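PDB 2ZGI: putative 4-amino-4-deoxychorismate lyase from Thermus thermophilus, which binds pyridoxal 5'-phosphate and is probably a lyase, putatively acting on 4-amino-4-deoxychorismate. Local coordinates for residues P14-F17 / G21-V24; R71-A76 / S92-Y97; L166-G171 / P229-P234. All coordinates share one frame; numbering follows the deposited sequence.

Contact 1: residues P14-F17 / G21-V24; sequences PEAF and GASV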
loop_
_atom_site.group_PDB
_atom_site.type_symbol
_atom_site.label_atom_id
_atom_site.label_comp_id
_atom_site.label_asym_id
_atom_site.label_seq_id
_atom_site.Cartn_x
_atom_site.Cartn_y
_atom_site.Cartn_z
ATOM N N PRO D 14 29.885 13.292 15.501
ATOM C CA PRO D 14 30.153 11.989 14.887
ATOM C C PRO D 14 29.349 11.767 13.596
ATOM O O PRO D 14 28.215 12.253 13.459
ATOM C CB PRO D 14 29.686 10.988 15.949
ATOM C CG PRO D 14 29.611 11.778 17.205
ATOM C CD PRO D 14 29.244 13.149 16.815
ATOM N N GLU D 15 29.971 11.003 12.702
ATOM C CA GLU D 15 29.495 10.637 11.375
ATOM C C GLU D 15 28.049 10.130 11.378
ATOM O O GLU D 15 27.171 10.679 10.671
ATOM C CB GLU D 15 30.389 9.496 10.868
ATOM C CG GLU D 15 30.811 9.656 9.451
ATOM C CD GLU D 15 32.020 8.834 9.131
ATOM O OE1 GLU D 15 31.908 7.590 9.061
ATOM O OE2 GLU D 15 33.089 9.435 8.957
ATOM N N ALA D 16 27.811 9.097 12.184
ATOM C CA ALA D 16 26.524 8.398 12.209
ATOM C C ALA D 16 25.404 9.335 12.598
ATOM O O ALA D 16 24.308 9.259 12.056
ATOM C CB ALA D 16 26.572 7.198 13.158
ATOM N N PHE D 17 25.701 10.233 13.531
ATOM C CA PHE D 17 24.751 11.211 14.009
ATOM C C PHE D 17 24.200 12.054 12.853
ATOM O O PHE D 17 22.987 12.283 12.781
ATOM C CB PHE D 17 25.439 12.135 15.012
ATOM C CG PHE D 17 24.520 13.134 15.643
ATOM C CD1 PHE D 17 23.903 12.856 16.854
ATOM C CD2 PHE D 17 24.278 14.369 15.034
ATOM C CE1 PHE D 17 23.049 13.795 17.452
ATOM C CE2 PHE D 17 23.414 15.307 15.621
ATOM C CZ PHE D 17 22.807 15.016 16.824
ATOM N N GLY D 21 20.933 10.047 10.753
ATOM C CA GLY D 21 19.919 10.535 11.692
ATOM C C GLY D 21 19.921 9.699 12.967
ATOM O O GLY D 21 18.872 9.475 13.572
ATOM N N ALA D 22 21.099 9.233 13.392
ATOM C CA ALA D 22 21.139 8.276 14.513
ATOM C C ALA D 22 21.119 8.997 15.861
ATOM O O ALA D 22 22.165 9.199 16.507
ATOM C CB ALA D 22 22.350 7.349 14.380
ATOM N N SER D 23 19.932 9.459 16.262
ATOM C CA SER D 23 19.767 10.254 17.478
ATOM C C SER D 23 18.356 10.116 17.982
ATOM O O SER D 23 17.434 9.727 17.221
ATOM C CB SER D 23 20.088 11.744 17.221
ATOM O OG SER D 23 19.214 12.317 16.235
ATOM N N VAL D 24 18.184 10.385 19.277
ATOM C CA VAL D 24 16.868 10.591 19.860
ATOM C C VAL D 24 16.884 11.957 20.492
ATOM O O VAL D 24 17.964 12.511 20.780
ATOM C CB VAL D 24 16.469 9.452 20.876
ATOM C CG1 VAL D 24 16.415 8.145 20.172
ATOM C CG2 VAL D 24 17.498 9.352 22.019
HETATM O O HOH W 1 20.550 12.982 14.152
#

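Contact 2: residues R71-A76 / S92-Y97; sequences RAFPKA and SEARPY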
loop_
_atom_site.group_PDB
_atom_site.type_symbol
_atom_site.label_atom_id
_atom_site.label_comp_id
_atom_site.label_asym_id
_atom_site.label_seq_id
_atom_site.Cartn_x
_atom_site.Cartn_y
_atom_site.Cartn_z
ATOM N N ARG D 71 20.424 30.291 32.520
ATOM C CA ARG D 71 21.225 31.466 32.855
ATOM C C ARG D 71 21.443 32.389 31.673
ATOM O O ARG D 71 21.518 33.601 31.852
ATOM C CB ARG D 71 22.542 31.050 33.501
ATOM C CG ARG D 71 22.313 30.738 34.970
ATOM C CD ARG D 71 23.350 29.840 35.573
ATOM N NE ARG D 71 23.078 29.651 37.004
ATOM C CZ ARG D 71 24.011 29.405 37.918
ATOM N NH1 ARG D 71 25.289 29.330 37.557
ATOM N NH2 ARG D 71 23.667 29.245 39.194
ATOM N N ALA D 72 21.492 31.819 30.472
ATOM C CA ALA D 72 21.700 32.590 29.257
ATOM C C ALA D 72 20.466 33.393 28.839
ATOM O O ALA D 72 20.583 34.329 28.042
ATOM C CB ALA D 72 22.142 31.685 28.128
ATOM N N PHE D 73 19.298 33.036 29.378
ATOM C CA PHE D 73 18.038 33.716 29.028
ATOM C C PHE D 73 17.216 34.117 30.241
ATOM O O PHE D 73 16.046 33.707 30.355
ATOM C CB PHE D 73 17.179 32.831 28.129
ATOM C CG PHE D 73 17.789 32.548 26.798
ATOM C CD1 PHE D 73 17.611 33.432 25.737
ATOM C CD2 PHE D 73 18.523 31.388 26.593
ATOM C CE1 PHE D 73 18.175 33.175 24.505
ATOM C CE2 PHE D 73 19.089 31.121 25.360
ATOM C CZ PHE D 73 18.923 32.009 24.317
ATOM N N PRO D 74 17.788 34.963 31.126
ATOM C CA PRO D 74 17.134 35.231 32.416
ATOM C C PRO D 74 15.846 36.065 32.265
ATOM O O PRO D 74 14.997 36.083 33.168
ATOM C CB PRO D 74 18.202 36.007 33.187
ATOM C CG PRO D 74 18.924 36.781 32.095
ATOM C CD PRO D 74 18.960 35.839 30.909
ATOM N N LYS D 75 15.704 36.715 31.114
ATOM C CA LYS D 75 14.626 37.662 30.871
ATOM C C LYS D 75 13.512 37.093 29.968
ATOM O O LYS D 75 12.413 37.643 29.923
ATOM C CB LYS D 75 15.229 38.969 30.304
ATOM C CG LYS D 75 14.254 40.093 29.961
ATOM C CD LYS D 75 13.639 40.790 31.188
ATOM C CE LYS D 75 12.777 41.978 30.730
ATOM N NZ LYS D 75 11.761 42.436 31.726
ATOM N N ALA D 76 13.785 35.977 29.296
ATOM C CA ALA D 76 12.856 35.391 28.325
ATOM C C ALA D 76 11.568 34.888 29.004
ATOM O O ALA D 76 11.640 34.102 29.968
ATOM C CB ALA D 76 13.547 34.262 27.568
ATOM N N SER D 92 22.322 20.116 24.017
ATOM C CA SER D 92 21.322 20.831 24.796
ATOM C C SER D 92 21.304 22.254 24.285
ATOM O O SER D 92 22.369 22.895 24.120
ATOM C CB SER D 92 21.648 20.788 26.300
ATOM O OG SER D 92 21.778 19.436 26.734
ATOM N N GLU D 93 20.105 22.738 23.977
ATOM C CA GLU D 93 19.961 24.079 23.407
ATOM C C GLU D 93 18.678 24.766 23.831
ATOM O O GLU D 93 17.703 24.104 24.212
ATOM C CB GLU D 93 20.013 24.000 21.888
ATOM C CG GLU D 93 19.131 22.931 21.319
ATOM C CD GLU D 93 19.415 22.721 19.860
ATOM O OE1 GLU D 93 19.963 21.634 19.536
ATOM O OE2 GLU D 93 19.128 23.668 19.070
ATOM N N ALA D 94 18.690 26.097 23.760
ATOM C CA ALA D 94 17.572 26.908 24.187
ATOM C C ALA D 94 17.482 28.106 23.306
ATOM O O ALA D 94 18.496 28.704 22.913
ATOM C CB ALA D 94 17.737 27.352 25.643
ATOM N N ARG D 95 16.253 28.472 22.992
ATOM C CA ARG D 95 16.030 29.669 22.231
ATOM C C ARG D 95 14.697 30.265 22.685
ATOM O O ARG D 95 13.826 29.541 23.204
ATOM C CB ARG D 95 16.030 29.366 20.726
ATOM C CG ARG D 95 14.758 28.723 20.233
ATOM C CD ARG D 95 14.970 28.045 18.929
ATOM N NE ARG D 95 13.716 27.526 18.403
ATOM C CZ ARG D 95 13.642 26.556 17.500
ATOM N NH1 ARG D 95 14.755 25.982 17.046
ATOM N NH2 ARG D 95 12.455 26.144 17.072
ATOM N N PRO D 96 14.535 31.580 22.461
ATOM C CA PRO D 96 13.291 32.271 22.783
ATOM C C PRO D 96 12.113 31.557 22.122
ATOM O O PRO D 96 12.225 31.118 20.971
ATOM C CB PRO D 96 13.478 33.630 22.105
ATOM C CG PRO D 96 14.374 33.325 20.893
ATOM C CD PRO D 96 15.388 32.393 21.560
ATOM N N TYR D 97 11.010 31.426 22.856
ATOM C CA TYR D 97 9.785 30.816 22.338
ATOM C C TYR D 97 8.848 31.934 21.915
ATOM O O TYR D 97 8.730 32.948 22.610
ATOM C CB TYR D 97 9.143 29.943 23.440
ATOM C CG TYR D 97 7.769 29.353 23.114
ATOM C CD1 TYR D 97 7.646 28.085 22.566
ATOM C CD2 TYR D 97 6.597 30.066 23.385
ATOM C CE1 TYR D 97 6.391 27.538 22.267
ATOM C CE2 TYR D 97 5.341 29.535 23.094
ATOM C CZ TYR D 97 5.244 28.270 22.551
ATOM O OH TYR D 97 3.997 27.753 22.266
#

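Contact 3: residues L166-G171 / P229-P234; sequences LLFREG and PPELLP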
loop_
_atom_site.group_PDB
_atom_site.type_symbol
_atom_site.label_atom_id
_atom_site.label_comp_id
_atom_site.label_asym_id
_atom_site.label_seq_id
_atom_site.Cartn_x
_atom_site.Cartn_y
_atom_site.Cartn_z
ATOM N N LEU D 166 -5.785 13.996 18.887
ATOM C CA LEU D 166 -6.831 13.473 19.770
ATOM C C LEU D 166 -8.186 13.687 19.118
ATOM O O LEU D 166 -8.375 14.642 18.366
ATOM C CB LEU D 166 -6.841 14.209 21.112
ATOM C CG LEU D 166 -5.671 14.108 22.097
ATOM C CD1 LEU D 166 -4.604 15.159 21.831
ATOM C CD2 LEU D 166 -6.223 14.347 23.480
ATOM N N LEU D 167 -9.135 12.812 19.445
ATOM C CA LEU D 167 -10.498 12.919 18.936
ATOM C C LEU D 167 -11.488 13.035 20.095
ATOM O O LEU D 167 -11.422 12.260 21.047
ATOM C CB LEU D 167 -10.826 11.687 18.094
ATOM C CG LEU D 167 -12.206 11.618 17.428
ATOM C CD1 LEU D 167 -12.344 12.667 16.348
ATOM C CD2 LEU D 167 -12.412 10.222 16.856
ATOM N N PHE D 168 -12.400 14.001 20.013
ATOM C CA PHE D 168 -13.431 14.152 21.030
ATOM C C PHE D 168 -14.814 14.045 20.419
ATOM O O PHE D 168 -15.168 14.805 19.517
ATOM C CB PHE D 168 -13.304 15.479 21.786
ATOM C CG PHE D 168 -14.317 15.642 22.895
ATOM C CD1 PHE D 168 -14.123 15.024 24.120
ATOM C CD2 PHE D 168 -15.474 16.388 22.697
ATOM C CE1 PHE D 168 -15.068 15.161 25.147
ATOM C CE2 PHE D 168 -16.413 16.532 23.710
ATOM C CZ PHE D 168 -16.203 15.918 24.943
ATOM N N ARG D 169 -15.590 13.091 20.929
ATOM C CA ARG D 169 -16.977 12.889 20.495
ATOM C C ARG D 169 -17.868 12.583 21.699
ATOM O O ARG D 169 -17.469 11.863 22.616
ATOM C CB ARG D 169 -17.063 11.783 19.434
ATOM C CG ARG D 169 -18.485 11.463 18.952
ATOM C CD ARG D 169 -18.574 10.256 17.982
ATOM N NE ARG D 169 -17.867 9.050 18.432
ATOM C CZ ARG D 169 -16.724 8.610 17.902
ATOM N NH1 ARG D 169 -16.158 9.281 16.902
ATOM N NH2 ARG D 169 -16.144 7.501 18.361
ATOM N N GLU D 170 -19.072 13.156 21.681
ATOM C CA GLU D 170 -20.071 12.965 22.734
ATOM C C GLU D 170 -19.508 13.422 24.096
ATOM O O GLU D 170 -19.625 14.605 24.464
ATOM C CB GLU D 170 -20.600 11.512 22.771
ATOM C CG GLU D 170 -20.832 10.827 21.384
ATOM C CD GLU D 170 -22.024 11.380 20.576
ATOM O OE1 GLU D 170 -23.166 11.369 21.093
ATOM O OE2 GLU D 170 -21.824 11.791 19.407
ATOM N N GLY D 171 -18.886 12.509 24.837
ATOM C CA GLY D 171 -18.238 12.899 26.090
ATOM C C GLY D 171 -16.956 12.145 26.372
ATOM O O GLY D 171 -16.496 12.089 27.525
ATOM N N PRO D 229 -15.493 22.378 20.767
ATOM C CA PRO D 229 -16.728 22.358 21.533
ATOM C C PRO D 229 -16.460 22.876 22.952
ATOM O O PRO D 229 -15.332 22.739 23.453
ATOM C CB PRO D 229 -17.089 20.881 21.560
ATOM C CG PRO D 229 -15.778 20.171 21.497
ATOM C CD PRO D 229 -14.852 21.053 20.703
ATOM N N PRO D 230 -17.472 23.495 23.587
ATOM C CA PRO D 230 -17.295 24.018 24.942
ATOM C C PRO D 230 -16.923 22.977 26.018
ATOM O O PRO D 230 -16.434 23.357 27.083
ATOM C CB PRO D 230 -18.646 24.674 25.234
ATOM C CG PRO D 230 -19.092 25.165 23.890
ATOM C CD PRO D 230 -18.686 24.040 22.950
ATOM N N GLU D 231 -17.121 21.691 25.735
ATOM C CA GLU D 231 -16.723 20.619 26.666
ATOM C C GLU D 231 -15.194 20.558 26.834
ATOM O O GLU D 231 -14.671 19.879 27.740
ATOM C CB GLU D 231 -17.232 19.247 26.194
ATOM C CG GLU D 231 -18.686 19.198 25.733
ATOM C CD GLU D 231 -18.879 19.746 24.322
ATOM O OE1 GLU D 231 -19.359 20.895 24.184
ATOM O OE2 GLU D 231 -18.550 19.034 23.351
ATOM N N LEU D 232 -14.486 21.263 25.953
ATOM C CA LEU D 232 -13.029 21.192 25.909
ATOM C C LEU D 232 -12.347 22.510 26.249
ATOM O O LEU D 232 -11.138 22.538 26.510
ATOM C CB LEU D 232 -12.575 20.708 24.539
ATOM C CG LEU D 232 -13.017 19.293 24.195
ATOM C CD1 LEU D 232 -12.856 19.078 22.720
ATOM C CD2 LEU D 232 -12.227 18.260 24.980
ATOM N N LEU D 233 -13.118 23.595 26.239
ATOM C CA LEU D 233 -12.601 24.902 26.640
ATOM C C LEU D 233 -11.727 24.874 27.907
ATOM O O LEU D 233 -10.613 25.383 27.877
ATOM C CB LEU D 233 -13.723 25.942 26.753
ATOM C CG LEU D 233 -13.640 27.096 25.751
ATOM C CD1 LEU D 233 -12.257 27.799 25.847
ATOM C CD2 LEU D 233 -13.963 26.640 24.314
ATOM N N PRO D 234 -12.234 24.288 29.014
ATOM C CA PRO D 234 -11.426 24.010 30.203
ATOM C C PRO D 234 -10.045 23.420 29.916
ATOM O O PRO D 234 -9.048 23.882 30.490
ATOM C CB PRO D 234 -12.271 22.977 30.966
ATOM C CG PRO D 234 -13.685 23.131 30.441
ATOM C CD PRO D 234 -13.673 24.108 29.305
#

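Contact 1: residues P14-F17 / G21-V24
Water 1 links Phe17 and Ser23 across this contact. It donates a hydrogen bond to Phe17 O at 2.9 Å and is hydrogen-bonded to Ser23 OG at 2.6 Å. The same water sits over the centre of one face of the Phe17 ring, 3.9 Å above its plane. The torsion of Ser23 sets OG between the backbone N and the carbonyl carbon (chi1 61°), where it meets this water. Ser23 CB approaches the Phe17 ring obliquely and lies 3.6 Å from Phe17 CE1. Phe17 has CG anti to the backbone N (chi1 -176°), which brings CD1 and CE1 of the ring back toward Ser23. The backbones are tied by one weak bond, from Ala22 N to Ala16 O at 3.5 Å. Ala22 CB also rests against Ala16 O at 3.6 Å. Outside the two segments, Phe17 packs on Val89 and Leu91 of strand 89-96, and Ala22 packs on Leu131 of the second subunit. Gly21 has positive phi where the chain leaves the helix, and a weak bond from Ser23 N to Gly21 O spans the next residue. Ala22 is therefore the centre of an inverse gamma turn, which joins helix 15-19 to strand 24-31.

Contact 2: residues R71-A76 / S92-Y97
Phe73 touches Ala94, Arg95 and Pro96 with the outer atoms of its ring. The contact joins the loop after helix 59-72 to strand 89-96, an outermost strand of the four-stranded antiparallel sheet within this chain. No hydrogen bond crosses it; the contacts are van der Waals, with Ala94 CB and Pro96 CD as the apolar side-chain partners. Phe73 CE2 lies 3.5 Å from Ala94 O and 4.0 Å from Ala94 CB. On the other branch, Phe73 CE1 is 4.1 Å from Pro96 CD. Between them, Phe73 CZ comes within 4.3 Å of Arg95 CA. Ala94 O, Arg95 CA and Pro96 CD all lie oblique to the ring. The side chains of Phe73 and Pro96 also cross at a slant. The ring reaches the strand because CG stands anti to the carbonyl carbon, beside the backbone N (chi1 -64°). An alanine here would remove the ring and is likely to leave Ala94 CB and Pro96 CD without the aromatic carbons they meet, opening a gap between loop and strand.

Further out, Leu79 of strand 78-86 packs on Phe73, while Leu69 of helix 59-72 and Leu81 of strand 78-86 lie against the buried Ala94. Backbone hydrogen bonds of Glu93 with Arg82 and of Arg95 with Arg80 hold the strand in the sheet. Ser92 and Glu93 pair antiparallel with a strand of the second subunit, so the sheet continues across the interface. The loop itself is drawn together by a weak backbone bond from Ala76 N to Phe73 O, 3.4 Å long.

Contact 3: residues L166-G171 / P229-P234
This is a buried, largely apolar contact between Phe168, near the end of strand 164-169 in the mixed sheet, and the turn that leads into helix 233-239. No hydrogen bond joins the two segments. Leu232 packs on the Phe168 ring. Its CD2 makes a CH-pi contact over one face, 4.1 Å from the ring centroid and 20° off the ring normal. The other methyl, Leu232 CD1, lies 3.7 Å from Phe168 CG and touches the start of the side chain. The two side chains run past each other in opposite directions. Phe168 has CG anti to the backbone N (chi1 -177°), which carries the ring across to the turn. Pro229 CG meets the ring obliquely, 4.0 Å from Phe168 CD2.

Glu231 takes the far end of the ring. Its CB is 3.7 Å from Phe168 CZ. The chain then bends at chi2 and brings OE2 to the ring edge, near the ring plane, 3.3 Å from Phe168 CE2. The carboxylate and ring planes are 40° apart. A backbone bond from Leu232 N to Pro229 O, 3.0 Å long, holds the turn that presents these residues.

Around the contact, Leu232 also packs on Leu214 and Pro229 on His212, both of strand 212-217. Phe168 touches Leu197 too. The join therefore rests mainly on apolar packing; the carboxylate of the exposed Glu231 is probably favoured at the ring edge by the slightly positive ring hydrogens.

Overall arrangement
From the N terminus, contact 1 comes first. It closes a short turn between helix 15-19 and strand 24-31. Contact 2 follows and closes a longer loop that runs from the end of helix 59-72 through strand 78-86 to strand 89-96. Contact 3 closes the longest loop, from strand 164-169 to the start of helix 233-239. The three are in series; none nests in or crosses another. Contacts 1 and 2 each involve a strand, or the lead-in to one, of the four-stranded antiparallel sheet, and both touch the second subunit. Contact 3 ties the mixed sheet to the lead-in of helix 233-239. Contacts 1 and 3 lie on opposite sides of the chain's centre, their centres about 40 Å apart.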